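PDB 6LKK: ABC transporter, solute-binding protein from Staphylococcus aureus, which binds glucose-6-phosphate in a two-component signalling system and resembles the solute-binding proteins of ABC transporters. Local coordinates for residues S187-A192 against I204-E209. Sequence-based numbering, arbitrary orientation.
Sequences SYEQDA and IVYPIE. With G6P (6-O-phosphono-alpha-D-glucopyranose), chain B.
Tyr206 reaches Glu189 through its phenol hydroxyl, which gives a hydrogen bond of 2.5 Å from Tyr206 OH to Glu189 OE2. Traced from CB, the glutamate starts with CG anti to the backbone N (chi1 -169°) and stays extended to CD, which carries the carboxylate away from the first turn of its helix and across to the loop. Glu189 CG comes within 3.8 Å of Tyr206 OH, and CD lies slightly nearer to the same oxygen. At the tip, Glu189 OE2 sits at the edge of the phenol ring, close to its plane, and lies 3.3 Å from Tyr206 CE2. The hydroxyl uses the anti side of OE2, 17° out of the carboxylate plane, and the carboxylate and ring planes stand 77° apart. OE1 turns to a salt bridge with Lys253, while Tyr206 OH is also hydrogen-bonded to the backbone N of Glu268. Buried, the glutamate thus has a partner at each oxygen, and the lysine would be expected to favour its charged form.

This is the periplasmic-binding-protein fold, in which strand 184-188, helix 189-197 and strand 202-205 form a beta-alpha-beta crossover, with both strands antiparallel to strand 92-105. Beside this hydrogen bond the contact is apolar: Ala192 CB packs on Ile204 CG1 at 3.8 Å and on Ile204 CD1 at a similar distance.

Tyr188, the N-cap residue of the helix, belongs to the ligand pocket. Asp191 CB lies over one face of its ring and G6P O5 over the opposite face, each displaced toward the rim, with Tyr188 CD1 3.5 Å from G6P O5. Tyr188 O accepts the 3.0 Å hydrogen bond from Ala192 N in the first turn of helix 189-197.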
# COMPACT_ATOMS: atom_id res chain seq x y z
N SER A 187 -3.55 -7.09 -5.88
CA SER A 187 -2.91 -5.80 -6.11
C SER A 187 -3.45 -4.80 -5.08
O SER A 187 -3.95 -5.18 -4.02
CB SER A 187 -3.14 -5.35 -7.56
OG SER A 187 -2.53 -4.10 -7.83
N TYR A 188 -3.32 -3.51 -5.39
CA TYR A 188 -3.89 -2.47 -4.55
C TYR A 188 -4.48 -1.39 -5.44
O TYR A 188 -4.18 -1.30 -6.63
CB TYR A 188 -2.86 -1.89 -3.57
CG TYR A 188 -1.66 -1.21 -4.20
CD1 TYR A 188 -0.55 -1.94 -4.61
CD2 TYR A 188 -1.62 0.17 -4.36
CE1 TYR A 188 0.54 -1.33 -5.16
CE2 TYR A 188 -0.53 0.80 -4.92
CZ TYR A 188 0.55 0.05 -5.32
OH TYR A 188 1.65 0.66 -5.88
N GLU A 189 -5.33 -0.56 -4.83
CA GLU A 189 -6.26 0.27 -5.59
C GLU A 189 -5.54 1.19 -6.57
O GLU A 189 -5.93 1.29 -7.74
CB GLU A 189 -7.12 1.07 -4.63
CG GLU A 189 -8.29 1.78 -5.28
CD GLU A 189 -9.22 2.37 -4.25
OE1 GLU A 189 -8.81 3.34 -3.57
OE2 GLU A 189 -10.35 1.87 -4.11
N GLN A 190 -4.50 1.90 -6.11
CA GLN A 190 -3.87 2.90 -6.98
C GLN A 190 -3.14 2.25 -8.15
O GLN A 190 -3.14 2.79 -9.26
CB GLN A 190 -2.90 3.77 -6.16
CG GLN A 190 -3.55 4.96 -5.50
CD GLN A 190 -4.26 5.85 -6.50
OE1 GLN A 190 -3.68 6.25 -7.52
NE2 GLN A 190 -5.53 6.14 -6.24
N ASP A 191 -2.50 1.10 -7.92
CA ASP A 191 -1.81 0.41 -9.00
C ASP A 191 -2.79 -0.11 -10.04
O ASP A 191 -2.55 -0.00 -11.24
CB ASP A 191 -0.97 -0.72 -8.41
CG ASP A 191 0.38 -0.88 -9.09
OD1 ASP A 191 0.68 -0.14 -10.05
OD2 ASP A 191 1.14 -1.77 -8.66
N ALA A 192 -3.92 -0.66 -9.58
CA ALA A 192 -4.96 -1.09 -10.50
C ALA A 192 -5.50 0.09 -11.30
O ALA A 192 -5.70 -0.00 -12.51
CB ALA A 192 -6.08 -1.78 -9.73
N ILE A 204 -11.47 -3.96 -11.43
CA ILE A 204 -11.09 -3.84 -10.03
C ILE A 204 -12.18 -4.48 -9.19
O ILE A 204 -13.36 -4.13 -9.30
CB ILE A 204 -10.87 -2.37 -9.65
CG1 ILE A 204 -9.80 -1.75 -10.55
CG2 ILE A 204 -10.47 -2.25 -8.18
CD1 ILE A 204 -9.65 -0.25 -10.41
N VAL A 205 -11.79 -5.44 -8.36
CA VAL A 205 -12.71 -6.22 -7.54
C VAL A 205 -12.34 -6.03 -6.08
O VAL A 205 -11.20 -6.29 -5.67
CB VAL A 205 -12.70 -7.71 -7.92
CG1 VAL A 205 -13.55 -8.53 -6.95
CG2 VAL A 205 -13.21 -7.89 -9.34
N TYR A 206 -13.31 -5.58 -5.28
CA TYR A 206 -13.15 -5.50 -3.84
C TYR A 206 -13.72 -6.77 -3.23
O TYR A 206 -14.95 -6.94 -3.23
CB TYR A 206 -13.87 -4.26 -3.30
CG TYR A 206 -13.35 -2.97 -3.91
CD1 TYR A 206 -13.88 -2.48 -5.10
CD2 TYR A 206 -12.33 -2.26 -3.30
CE1 TYR A 206 -13.40 -1.30 -5.66
CE2 TYR A 206 -11.85 -1.08 -3.85
CZ TYR A 206 -12.39 -0.61 -5.03
OH TYR A 206 -11.92 0.56 -5.59
N PRO A 207 -12.89 -7.69 -2.73
CA PRO A 207 -13.40 -9.03 -2.39
C PRO A 207 -14.55 -8.98 -1.38
O PRO A 207 -14.45 -8.35 -0.33
CB PRO A 207 -12.17 -9.75 -1.81
CG PRO A 207 -11.12 -8.71 -1.62
CD PRO A 207 -11.44 -7.58 -2.54
N ILE A 208 -15.64 -9.67 -1.72
CA ILE A 208 -16.84 -9.64 -0.89
C ILE A 208 -16.60 -10.26 0.48
O ILE A 208 -17.30 -9.92 1.44
CB ILE A 208 -18.01 -10.34 -1.60
CG1 ILE A 208 -17.67 -11.79 -1.95
CG2 ILE A 208 -18.40 -9.57 -2.86
CD1 ILE A 208 -18.87 -12.60 -2.43
N GLU A 209 -15.62 -11.16 0.62
CA GLU A 209 -15.36 -11.78 1.91
C GLU A 209 -14.73 -10.83 2.91
O GLU A 209 -14.70 -11.13 4.11
CB GLU A 209 -14.44 -13.00 1.76
CG GLU A 209 -14.97 -14.08 0.84
CD GLU A 209 -14.56 -13.87 -0.60
OE1 GLU A 209 -14.01 -12.80 -0.92
OE2 GLU A 209 -14.79 -14.79 -1.42
C1 G6P B . 0.81 -1.40 -0.45
C2 G6P B . 0.66 0.01 0.18
C3 G6P B . 1.31 1.10 -0.59
C4 G6P B . 2.56 0.65 -1.20
C5 G6P B . 2.24 -0.38 -2.28
C6 G6P B . 3.50 -0.97 -2.82
O1 G6P B . -0.44 -2.01 -0.55
O2 G6P B . -0.73 0.33 0.35
O3 G6P B . 1.61 2.23 0.35
O4 G6P B . 3.24 1.77 -1.82
O5 G6P B . 1.42 -1.50 -1.78
O6 G6P B . 4.23 -1.56 -1.76
P G6P B . 4.79 -3.14 -1.91
O1P G6P B . 5.63 -3.45 -0.68
O2P G6P B . 5.65 -3.28 -3.18
O3P G6P B . 3.64 -4.07 -1.98